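Side-chain contacts in cadherin-5 (Gallus gallus, PDB 3PPE), which mediates calcium-dependent, homophilic adhesion between endothelial cells through its extracellular cadherin domains, the first two of which make up this chain: residues Gly111-Met116 against Thr121-Val126; Tyr152-Asp157 against Phe162-Asp167. One frame throughout, in Å; residues are numbered along the deposited sequence.

Interaction 1 (Gly111-Met116 against Thr121-Val126)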
# COMPACT_ATOMS: atom_id res chain seq x y z
N GLY A 111 13.60 -12.88 -45.66
CA GLY A 111 14.43 -11.86 -46.25
C GLY A 111 15.34 -12.40 -47.32
O GLY A 111 15.37 -13.58 -47.60
N SER A 112 16.11 -11.50 -47.90
CA SER A 112 17.07 -11.90 -48.90
C SER A 112 18.26 -10.96 -48.87
O SER A 112 18.20 -9.83 -48.38
CB SER A 112 16.42 -11.94 -50.31
OG SER A 112 16.31 -10.62 -50.83
N VAL A 113 19.38 -11.46 -49.36
CA VAL A 113 20.59 -10.67 -49.42
C VAL A 113 21.39 -11.21 -50.63
O VAL A 113 21.30 -12.41 -50.92
CB VAL A 113 21.35 -10.71 -48.07
CG1 VAL A 113 21.93 -12.10 -47.79
CG2 VAL A 113 22.45 -9.59 -48.00
N PRO A 114 22.08 -10.33 -51.39
CA PRO A 114 22.96 -10.83 -52.45
C PRO A 114 24.08 -11.64 -51.89
O PRO A 114 24.61 -11.30 -50.81
CB PRO A 114 23.51 -9.56 -53.09
CG PRO A 114 22.40 -8.53 -52.82
CD PRO A 114 21.98 -8.85 -51.42
N GLU A 115 24.46 -12.71 -52.61
CA GLU A 115 25.57 -13.55 -52.22
C GLU A 115 26.83 -12.71 -52.16
O GLU A 115 26.92 -11.68 -52.82
CB GLU A 115 25.78 -14.70 -53.22
CG GLU A 115 26.06 -14.24 -54.66
CD GLU A 115 26.61 -15.38 -55.52
OE1 GLU A 115 26.75 -15.18 -56.77
OE2 GLU A 115 26.91 -16.45 -54.94
N MET A 116 27.79 -13.16 -51.36
CA MET A 116 29.09 -12.51 -51.27
C MET A 116 29.03 -11.03 -50.84
O MET A 116 29.95 -10.29 -51.10
CB MET A 116 29.87 -12.68 -52.61
CG MET A 116 29.97 -14.14 -53.14
SD MET A 116 30.79 -15.24 -51.95
CE MET A 116 32.40 -14.47 -51.86
N THR A 121 26.37 -6.93 -43.52
CA THR A 121 25.33 -6.44 -44.41
C THR A 121 23.97 -6.74 -43.81
O THR A 121 23.67 -7.89 -43.49
CB THR A 121 25.40 -7.05 -45.82
OG1 THR A 121 26.66 -6.66 -46.42
CG2 THR A 121 24.25 -6.49 -46.66
N SER A 122 23.17 -5.68 -43.66
CA SER A 122 21.86 -5.76 -43.09
C SER A 122 20.94 -6.59 -44.02
O SER A 122 20.90 -6.34 -45.25
CB SER A 122 21.35 -4.32 -42.95
OG SER A 122 20.04 -4.33 -42.53
N VAL A 123 20.20 -7.54 -43.46
CA VAL A 123 19.39 -8.44 -44.29
C VAL A 123 17.88 -8.12 -44.17
O VAL A 123 17.19 -7.87 -45.15
CB VAL A 123 19.66 -9.92 -43.89
CG1 VAL A 123 18.75 -10.89 -44.67
CG2 VAL A 123 21.15 -10.27 -44.01
N THR A 124 17.38 -8.12 -42.93
CA THR A 124 15.98 -8.00 -42.66
C THR A 124 15.83 -7.71 -41.16
O THR A 124 16.83 -7.74 -40.43
CB THR A 124 15.21 -9.30 -43.09
OG1 THR A 124 13.83 -9.01 -43.10
CG2 THR A 124 15.46 -10.48 -42.16
N LYS A 125 14.62 -7.35 -40.72
CA LYS A 125 14.42 -7.05 -39.32
C LYS A 125 13.35 -7.99 -38.78
O LYS A 125 12.34 -8.23 -39.44
CB LYS A 125 13.95 -5.60 -39.09
CG LYS A 125 13.97 -5.20 -37.59
CD LYS A 125 13.28 -3.89 -37.32
CE LYS A 125 13.21 -3.56 -35.81
NZ LYS A 125 12.50 -4.60 -34.96
N VAL A 126 13.59 -8.57 -37.61
CA VAL A 126 12.55 -9.33 -36.91
C VAL A 126 12.09 -8.46 -35.72
O VAL A 126 12.83 -7.57 -35.28
CB VAL A 126 13.00 -10.79 -36.49
CG1 VAL A 126 13.47 -11.59 -37.73
CG2 VAL A 126 14.11 -10.82 -35.39
O HOH W 1 15.28 -8.74 -46.90
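Val113 meets Val123 and Thr121 where the two sheets of the second cadherin domain, a Greek-key beta sandwich, come together along one margin. Strand 108-114 is bonded through its backbone to strand 194-202 of one sheet, whereas strand 122-129 belongs to the other. Their segments run antiparallel, 174° apart with axes 5.8 Å from each other at the closest, yet no direct backbone hydrogen bond joins them, so side chains and a water make the seam. Val113 is the buried member, its beta carbon directed at the opposite segment. Its two methyls are split by the torsion: CG2 lies anti to the backbone N while CG1 sits between N and the carbonyl carbon (chi1 68°). CG2 thereby reaches the CG2 methyl of Thr121, 3.8 Å away, the two side chains meeting at a slant. Threonine suits that place because its branches divide the work: the methyl faces the valine, and OG1 is hydrogen-bonded to Arg118 O. Val123 comes in from the flank. Its CG2 packs on CB of Val113 at 4.1 Å, and CG1, carried anti to its own backbone N (chi1 176°), ends 3.9 Å from Ser112 O; the same side chain also touches Ile199 of strand 194-202. A branched apolar residue can thus touch two strands of the facing sheet at once. Further along, Gly111 has no beta carbon, which leaves Thr124 CB room to approach Gly111 CA to 4.1 Å. The beta carbon of Ser112 is directed away from the other segment, but its backbone takes part through a water that fits where the strands are too far apart for direct bonding: the water accepts from Ser112 N at 3.1 Å and donates to Val123 O at 2.7 Å.

Interaction 2 (Tyr152-Asp157 against Phe162-Asp167)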
# COMPACT_ATOMS: atom_id res chain seq x y z
N TYR A 152 26.33 -17.90 -39.61
CA TYR A 152 26.05 -17.30 -40.92
C TYR A 152 25.50 -15.88 -40.82
O TYR A 152 25.82 -15.04 -41.69
CB TYR A 152 25.10 -18.21 -41.72
CG TYR A 152 25.73 -19.57 -41.91
CD1 TYR A 152 25.31 -20.66 -41.15
CD2 TYR A 152 26.80 -19.74 -42.80
CE1 TYR A 152 25.91 -21.89 -41.28
CE2 TYR A 152 27.40 -20.97 -42.94
CZ TYR A 152 26.95 -22.04 -42.17
OH TYR A 152 27.53 -23.26 -42.29
N PHE A 153 24.74 -15.60 -39.74
CA PHE A 153 24.04 -14.31 -39.51
C PHE A 153 24.12 -13.91 -38.05
O PHE A 153 24.16 -14.76 -37.19
CB PHE A 153 22.55 -14.39 -39.94
CG PHE A 153 22.38 -14.74 -41.40
CD1 PHE A 153 22.28 -16.09 -41.80
CD2 PHE A 153 22.42 -13.75 -42.37
CE1 PHE A 153 22.19 -16.43 -43.15
CE2 PHE A 153 22.30 -14.09 -43.75
CZ PHE A 153 22.20 -15.43 -44.13
N THR A 154 24.14 -12.61 -37.79
CA THR A 154 24.05 -12.10 -36.43
C THR A 154 22.76 -11.30 -36.29
O THR A 154 22.13 -10.94 -37.28
CB THR A 154 25.27 -11.21 -36.03
OG1 THR A 154 25.30 -10.01 -36.80
CG2 THR A 154 26.62 -12.00 -36.15
N VAL A 155 22.35 -11.03 -35.06
CA VAL A 155 21.20 -10.16 -34.86
C VAL A 155 21.56 -9.12 -33.81
O VAL A 155 22.27 -9.44 -32.85
CB VAL A 155 19.95 -10.99 -34.42
CG1 VAL A 155 20.21 -11.70 -33.07
CG2 VAL A 155 18.73 -10.07 -34.29
N ASP A 156 21.11 -7.87 -33.99
CA ASP A 156 21.36 -6.87 -32.95
C ASP A 156 20.16 -6.83 -31.98
O ASP A 156 19.18 -7.54 -32.18
CB ASP A 156 21.74 -5.48 -33.50
CG ASP A 156 20.61 -4.74 -34.20
OD1 ASP A 156 19.40 -5.02 -34.02
OD2 ASP A 156 20.96 -3.82 -34.97
N ASP A 157 20.21 -6.00 -30.95
CA ASP A 157 19.13 -6.04 -29.96
C ASP A 157 17.91 -5.19 -30.40
O ASP A 157 16.93 -5.07 -29.63
CB ASP A 157 19.67 -5.74 -28.54
CG ASP A 157 20.33 -6.97 -27.88
OD1 ASP A 157 19.88 -8.15 -28.10
OD2 ASP A 157 21.32 -6.73 -27.16
N PHE A 162 22.05 -9.42 -39.78
CA PHE A 162 23.19 -9.03 -40.62
C PHE A 162 23.95 -10.28 -41.03
O PHE A 162 23.95 -11.26 -40.29
CB PHE A 162 24.16 -8.16 -39.82
CG PHE A 162 23.57 -6.88 -39.29
CD1 PHE A 162 22.96 -6.84 -38.02
CD2 PHE A 162 23.68 -5.71 -40.02
CE1 PHE A 162 22.42 -5.63 -37.54
CE2 PHE A 162 23.16 -4.48 -39.54
CZ PHE A 162 22.52 -4.45 -38.30
N THR A 163 24.65 -10.21 -42.18
CA THR A 163 25.56 -11.30 -42.57
C THR A 163 26.69 -11.36 -41.54
O THR A 163 27.21 -10.33 -41.12
CB THR A 163 26.15 -11.10 -44.02
OG1 THR A 163 26.88 -9.87 -44.03
CG2 THR A 163 25.02 -11.06 -45.10
N ALA A 164 27.05 -12.59 -41.14
CA ALA A 164 28.11 -12.87 -40.17
C ALA A 164 29.42 -13.28 -40.84
O ALA A 164 30.43 -13.42 -40.16
CB ALA A 164 27.69 -13.98 -39.19
N ARG A 165 29.40 -13.40 -42.15
CA ARG A 165 30.55 -13.85 -42.96
C ARG A 165 30.48 -13.08 -44.25
O ARG A 165 29.38 -12.75 -44.69
CB ARG A 165 30.44 -15.36 -43.30
CG ARG A 165 30.52 -16.33 -42.08
CD ARG A 165 30.46 -17.80 -42.51
NE ARG A 165 31.66 -18.14 -43.28
CZ ARG A 165 32.79 -18.63 -42.77
NH1 ARG A 165 32.92 -18.83 -41.45
NH2 ARG A 165 33.81 -18.88 -43.60
N ALA A 166 31.63 -12.87 -44.90
CA ALA A 166 31.67 -12.19 -46.21
C ALA A 166 31.67 -13.16 -47.38
O ALA A 166 31.65 -12.72 -48.51
CB ALA A 166 32.89 -11.28 -46.31
N ASP A 167 31.67 -14.47 -47.13
CA ASP A 167 31.78 -15.46 -48.22
C ASP A 167 30.50 -16.26 -48.47
O ASP A 167 30.58 -17.42 -48.90
CB ASP A 167 32.94 -16.45 -47.95
CG ASP A 167 32.82 -17.12 -46.58
OD1 ASP A 167 33.76 -17.84 -46.16
OD2 ASP A 167 31.79 -16.90 -45.91
O HOH W 2 27.37 -9.40 -38.59
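The beta hairpin of strands 153-155 and 160-163 pairs Thr154 with Phe162 as an antiparallel hydrogen-bonded pair. Thr154 N donates a hydrogen bond to Phe162 O at 2.8 Å, and Phe162 N donates one to Thr154 O at 2.9 Å. Beyond this pair, Ala164 N bonds to Tyr152 O (2.8 Å), and Ala164 CB packs 3.8 Å from Thr154 CG2, a close approach that suits a small side chain. The Thr154 and Phe162 side chains share one face of the hairpin, with Thr154 OG1 near Phe162 CB. Threonine serves both needs here: its methyl meets Ala164, while OG1 is hydrogen-bonded to a water that also donates to Thr163 O. The Phe162 ring stretches along the strand to Asp156, whose CG, held between its backbone N and carbonyl carbon (chi1 70°), brings OD2 to the ring edge, 3.5 Å from CE1; carboxylate and ring planes stand 65° apart. The other oxygen, OD1, accepts from Ser158 N and Val160 N in the turn. With an alanine in place of Phe162, Asp156 OD2 would probably be left without its ring-edge neighbour. The Phe153 ring brings its own edge to Phe162 O, with CD2 3.6 Å from that oxygen, and meets Tyr176 edge-to-face. A carboxylate against the weakly positive C-H rim of a ring is electrostatically favourable, so this edge-on approach probably complements the backbone bonds that fix the register.

Both interactions lie in the second cadherin domain, away from the calcium sites, and their centres are 9 Å apart. Interaction 1 is a surface contact between strands of different sheets; interaction 2, partly buried, joins neighbours within one sheet. The chemistry follows: methyl packing and a bridging water in the first, direct backbone bonds with an aromatic edge and a carboxylate in the second. Strands 122-129 and 160-163 lie side by side and connect the two. Thr121 N bonds to Thr163 OG1, Thr121 O probably accepts from Thr163 N at 2.8 Å, and the Phe162 ring packs on Ser122. Val123, which packs on Val113 in interaction 1, also touches Phe153 and Thr163 of interaction 2.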